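PDB 5ZU4: natterin-like protein from Lethenteron camtschaticum, which is probably a glycan-binding, pore-forming protein of the aerolysin type, pairing a jacalin-like lectin domain with an elongated toxin-like module. Local coordinates for residues 149-154 against 277-282. Numbering follows the deposited sequence.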
ATOM      1  N   SER B 149      15.089  11.038  -0.822  1.00 40.66           N
ATOM      2  CA  SER B 149      14.364  11.533  -1.963  1.00 40.55           C
ATOM      3  C   SER B 149      12.979  11.916  -1.496  1.00 43.73           C
ATOM      4  O   SER B 149      12.125  11.038  -1.391  1.00 45.11           O
ATOM      5  CB  SER B 149      14.228  10.410  -2.968  1.00 42.44           C
ATOM      6  OG  SER B 149      15.454  10.151  -3.561  1.00 52.10           O
ATOM      7  N   VAL B 150      12.737  13.204  -1.233  1.00 46.90           N
ATOM      8  CA  VAL B 150      11.474  13.631  -0.629  1.00 49.00           C
ATOM      9  C   VAL B 150      10.773  14.663  -1.491  1.00 46.14           C
ATOM     10  O   VAL B 150      11.397  15.620  -1.937  1.00 43.92           O
ATOM     11  CB  VAL B 150      11.644  14.114   0.831  1.00 54.03           C
ATOM     12  CG1 VAL B 150      12.257  13.020   1.687  1.00 52.95           C
ATOM     13  CG2 VAL B 150      12.529  15.332   0.914  1.00 67.61           C
ATOM     14  N   ILE B 151       9.487  14.427  -1.763  1.00 45.02           N
ATOM     15  CA  ILE B 151       8.620  15.402  -2.446  1.00 44.31           C
ATOM     16  C   ILE B 151       8.078  16.302  -1.346  1.00 44.86           C
ATOM     17  O   ILE B 151       7.599  15.802  -0.346  1.00 47.54           O
ATOM     18  CB  ILE B 151       7.474  14.715  -3.214  1.00 46.76           C
ATOM     19  CG1 ILE B 151       8.068  13.761  -4.267  1.00 46.42           C
ATOM     20  CG2 ILE B 151       6.559  15.749  -3.886  1.00 46.99           C
ATOM     21  CD1 ILE B 151       7.057  13.059  -5.142  1.00 44.74           C
ATOM     22  N   GLN B 152       8.215  17.615  -1.500  1.00 44.96           N
ATOM     23  CA  GLN B 152       7.858  18.563  -0.441  1.00 46.87           C
ATOM     24  C   GLN B 152       7.348  19.863  -1.047  1.00 46.76           C
ATOM     25  O   GLN B 152       7.170  19.912  -2.263  1.00 42.57           O
ATOM     26  CB  GLN B 152       9.032  18.768   0.507  1.00 46.54           C
ATOM     27  CG  GLN B 152      10.255  19.390  -0.139  1.00 52.56           C
ATOM     28  CD  GLN B 152      11.452  19.283   0.767  1.00 52.78           C
ATOM     29  OE1 GLN B 152      11.997  18.195   0.956  1.00 56.92           O
ATOM     30  NE2 GLN B 152      11.854  20.390   1.353  1.00 55.36           N
ATOM     31  N   ASP B 153       7.042  20.859  -0.198  1.00 57.59           N
ATOM     32  CA  ASP B 153       6.405  22.150  -0.583  1.00 60.47           C
ATOM     33  C   ASP B 153       5.163  21.899  -1.424  1.00 57.96           C
ATOM     34  O   ASP B 153       4.975  22.498  -2.511  1.00 54.80           O
ATOM     35  CB  ASP B 153       7.378  23.104  -1.326  1.00 67.04           C
ATOM     36  CG  ASP B 153       8.651  23.429  -0.514  1.00 80.89           C
ATOM     37  OD1 ASP B 153       8.636  23.317   0.745  1.00 84.61           O
ATOM     38  OD2 ASP B 153       9.677  23.800  -1.151  1.00 84.99           O
ATOM     39  N   MET B 154       4.322  20.994  -0.930  1.00 51.69           N
ATOM     40  CA  MET B 154       3.184  20.536  -1.716  1.00 49.22           C
ATOM     41  C   MET B 154       2.130  21.636  -1.817  1.00 48.60           C
ATOM     42  O   MET B 154       1.702  22.208  -0.807  1.00 49.45           O
ATOM     43  CB  MET B 154       2.593  19.276  -1.081  1.00 50.62           C
ATOM     44  CG  MET B 154       1.393  18.672  -1.794  1.00 44.94           C
ATOM     45  SD  MET B 154       1.692  18.278  -3.517  1.00 43.22           S
ATOM     46  CE  MET B 154       2.724  16.817  -3.410  1.00 46.90           C
ATOM     47  N   TYR B 277      -1.384  19.522  -8.738  1.00 39.53           N
ATOM     48  CA  TYR B 277      -0.460  19.838  -7.647  1.00 44.02           C
ATOM     49  C   TYR B 277       0.872  20.376  -8.186  1.00 42.98           C
ATOM     50  O   TYR B 277       1.252  20.081  -9.328  1.00 39.53           O
ATOM     51  CB  TYR B 277      -0.231  18.595  -6.728  1.00 44.73           C
ATOM     52  CG  TYR B 277       0.813  17.593  -7.234  1.00 42.71           C
ATOM     53  CD1 TYR B 277       2.171  17.794  -6.993  1.00 42.28           C
ATOM     54  CD2 TYR B 277       0.445  16.455  -7.937  1.00 38.26           C
ATOM     55  CE1 TYR B 277       3.125  16.895  -7.443  1.00 40.93           C
ATOM     56  CE2 TYR B 277       1.399  15.570  -8.396  1.00 40.47           C
ATOM     57  CZ  TYR B 277       2.734  15.800  -8.140  1.00 40.42           C
ATOM     58  OH  TYR B 277       3.695  14.939  -8.575  1.00 41.61           O
ATOM     59  N   THR B 278       1.561  21.136  -7.343  1.00 37.69           N
ATOM     60  CA  THR B 278       2.955  21.472  -7.564  1.00 44.47           C
ATOM     61  C   THR B 278       3.703  21.146  -6.293  1.00 45.33           C
ATOM     62  O   THR B 278       3.154  21.264  -5.190  1.00 40.09           O
ATOM     63  CB  THR B 278       3.204  22.987  -7.901  1.00 45.95           C
ATOM     64  OG1 THR B 278       2.852  23.820  -6.772  1.00 44.25           O
ATOM     65  CG2 THR B 278       2.419  23.390  -9.152  1.00 43.82           C
ATOM     66  N   ALA B 279       4.953  20.739  -6.463  1.00 46.46           N
ATOM     67  CA  ALA B 279       5.818  20.395  -5.343  1.00 48.72           C
ATOM     68  C   ALA B 279       7.267  20.431  -5.814  1.00 47.23           C
ATOM     69  O   ALA B 279       7.536  20.667  -6.986  1.00 44.86           O
ATOM     70  CB  ALA B 279       5.449  19.001  -4.827  1.00 49.20           C
ATOM     71  N   LEU B 280       8.202  20.175  -4.915  1.00 52.06           N
ATOM     72  CA  LEU B 280       9.565  19.985  -5.339  1.00 52.28           C
ATOM     73  C   LEU B 280      10.108  18.664  -4.826  1.00 48.53           C
ATOM     74  O   LEU B 280       9.854  18.263  -3.678  1.00 42.95           O
ATOM     75  CB  LEU B 280      10.434  21.210  -5.011  1.00 57.50           C
ATOM     76  CG  LEU B 280      11.217  21.489  -3.741  1.00 61.06           C
ATOM     77  CD1 LEU B 280      12.278  20.440  -3.482  1.00 70.86           C
ATOM     78  CD2 LEU B 280      11.887  22.849  -3.889  1.00 62.33           C
ATOM     79  N   LEU B 281      10.829  17.991  -5.722  1.00 42.51           N
ATOM     80  CA  LEU B 281      11.599  16.816  -5.389  1.00 42.66           C
ATOM     81  C   LEU B 281      12.990  17.268  -4.965  1.00 44.71           C
ATOM     82  O   LEU B 281      13.696  17.861  -5.749  1.00 45.25           O
ATOM     83  CB  LEU B 281      11.696  15.901  -6.594  1.00 42.40           C
ATOM     84  CG  LEU B 281      12.589  14.676  -6.494  1.00 43.04           C
ATOM     85  CD1 LEU B 281      12.216  13.778  -5.329  1.00 41.79           C
ATOM     86  CD2 LEU B 281      12.488  13.939  -7.809  1.00 43.70           C
ATOM     87  N   ARG B 282      13.357  16.998  -3.716  1.00 44.42           N
ATOM     88  CA  ARG B 282      14.678  17.233  -3.224  1.00 43.79           C
ATOM     89  C   ARG B 282      15.350  15.881  -3.003  1.00 43.63           C
ATOM     90  O   ARG B 282      14.890  15.066  -2.183  1.00 40.98           O
ATOM     91  CB  ARG B 282      14.664  18.066  -1.928  1.00 48.43           C
ATOM     92  CG  ARG B 282      16.041  18.157  -1.232  1.00 54.37           C
ATOM     93  CD  ARG B 282      16.170  19.298  -0.231  1.00 53.19           C
ATOM     94  NE  ARG B 282      15.900  20.573  -0.890  1.00 56.00           N
ATOM     95  CZ  ARG B 282      15.325  21.649  -0.330  1.00 57.74           C
ATOM     96  NH1 ARG B 282      14.943  21.662   0.943  1.00 59.86           N
ATOM     97  NH2 ARG B 282      15.113  22.737  -1.070  1.00 57.23           N
TER
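Ile151 and Ala279 meet at the apolar centre of this strand pair, with Ile151 CG2 3.6 Å from Ala279 CB. The branch arrives there because CG2 stands opposite the backbone N across the CA–CB bond, while CG1 turns toward Leu281 CD1. The bend at chi2 (56°) carries Met154 SD back to the Tyr277 ring, 4.5 Å from its centroid, in an oblique Met-aromatic contact, and the bend at chi3 then sets Met154 CE between Tyr277 CD1 and Ala279 CB, 3.8 Å from each. The far end of that ring is fixed by Tyr277 OH, hydrogen-bonded to Ser201 O, and Trp200 packs against it edge-to-face. The backbones carrying these side chains are joined by an antiparallel ladder from Val150-Arg282 to Gln152-Leu280, linking strand 135-155 to strand 260-285 in the toxin-like module, consistent with the long antiparallel strands of aerolysin-type proteins. Val150 pairs with Arg282 through two nearly straight bonds, Val150 N to Arg282 O and Arg282 N to Val150 O, each 3.0 Å. Gln152 and Leu280 form the next hydrogen-bonded pair, its Gln152 N to Leu280 O bond less straight (156°), and Ile151 and Leu281 sit between as the non-hydrogen-bonded one. The chain turns a corner at Asp153, although Met154 CA makes a CA-H...O contact with Thr278 O. On the face bearing Val150, Gln152, Leu280 and Arg282, Gln152 CG lies alongside Leu280 CD1. Farther out, the amide of Gln152 and the guanidinium of Arg282 are turned 66° apart, their nearest nitrogens both donors and unbonded. Arg282 instead directs NE to a salt bridge with Asp292 OD1.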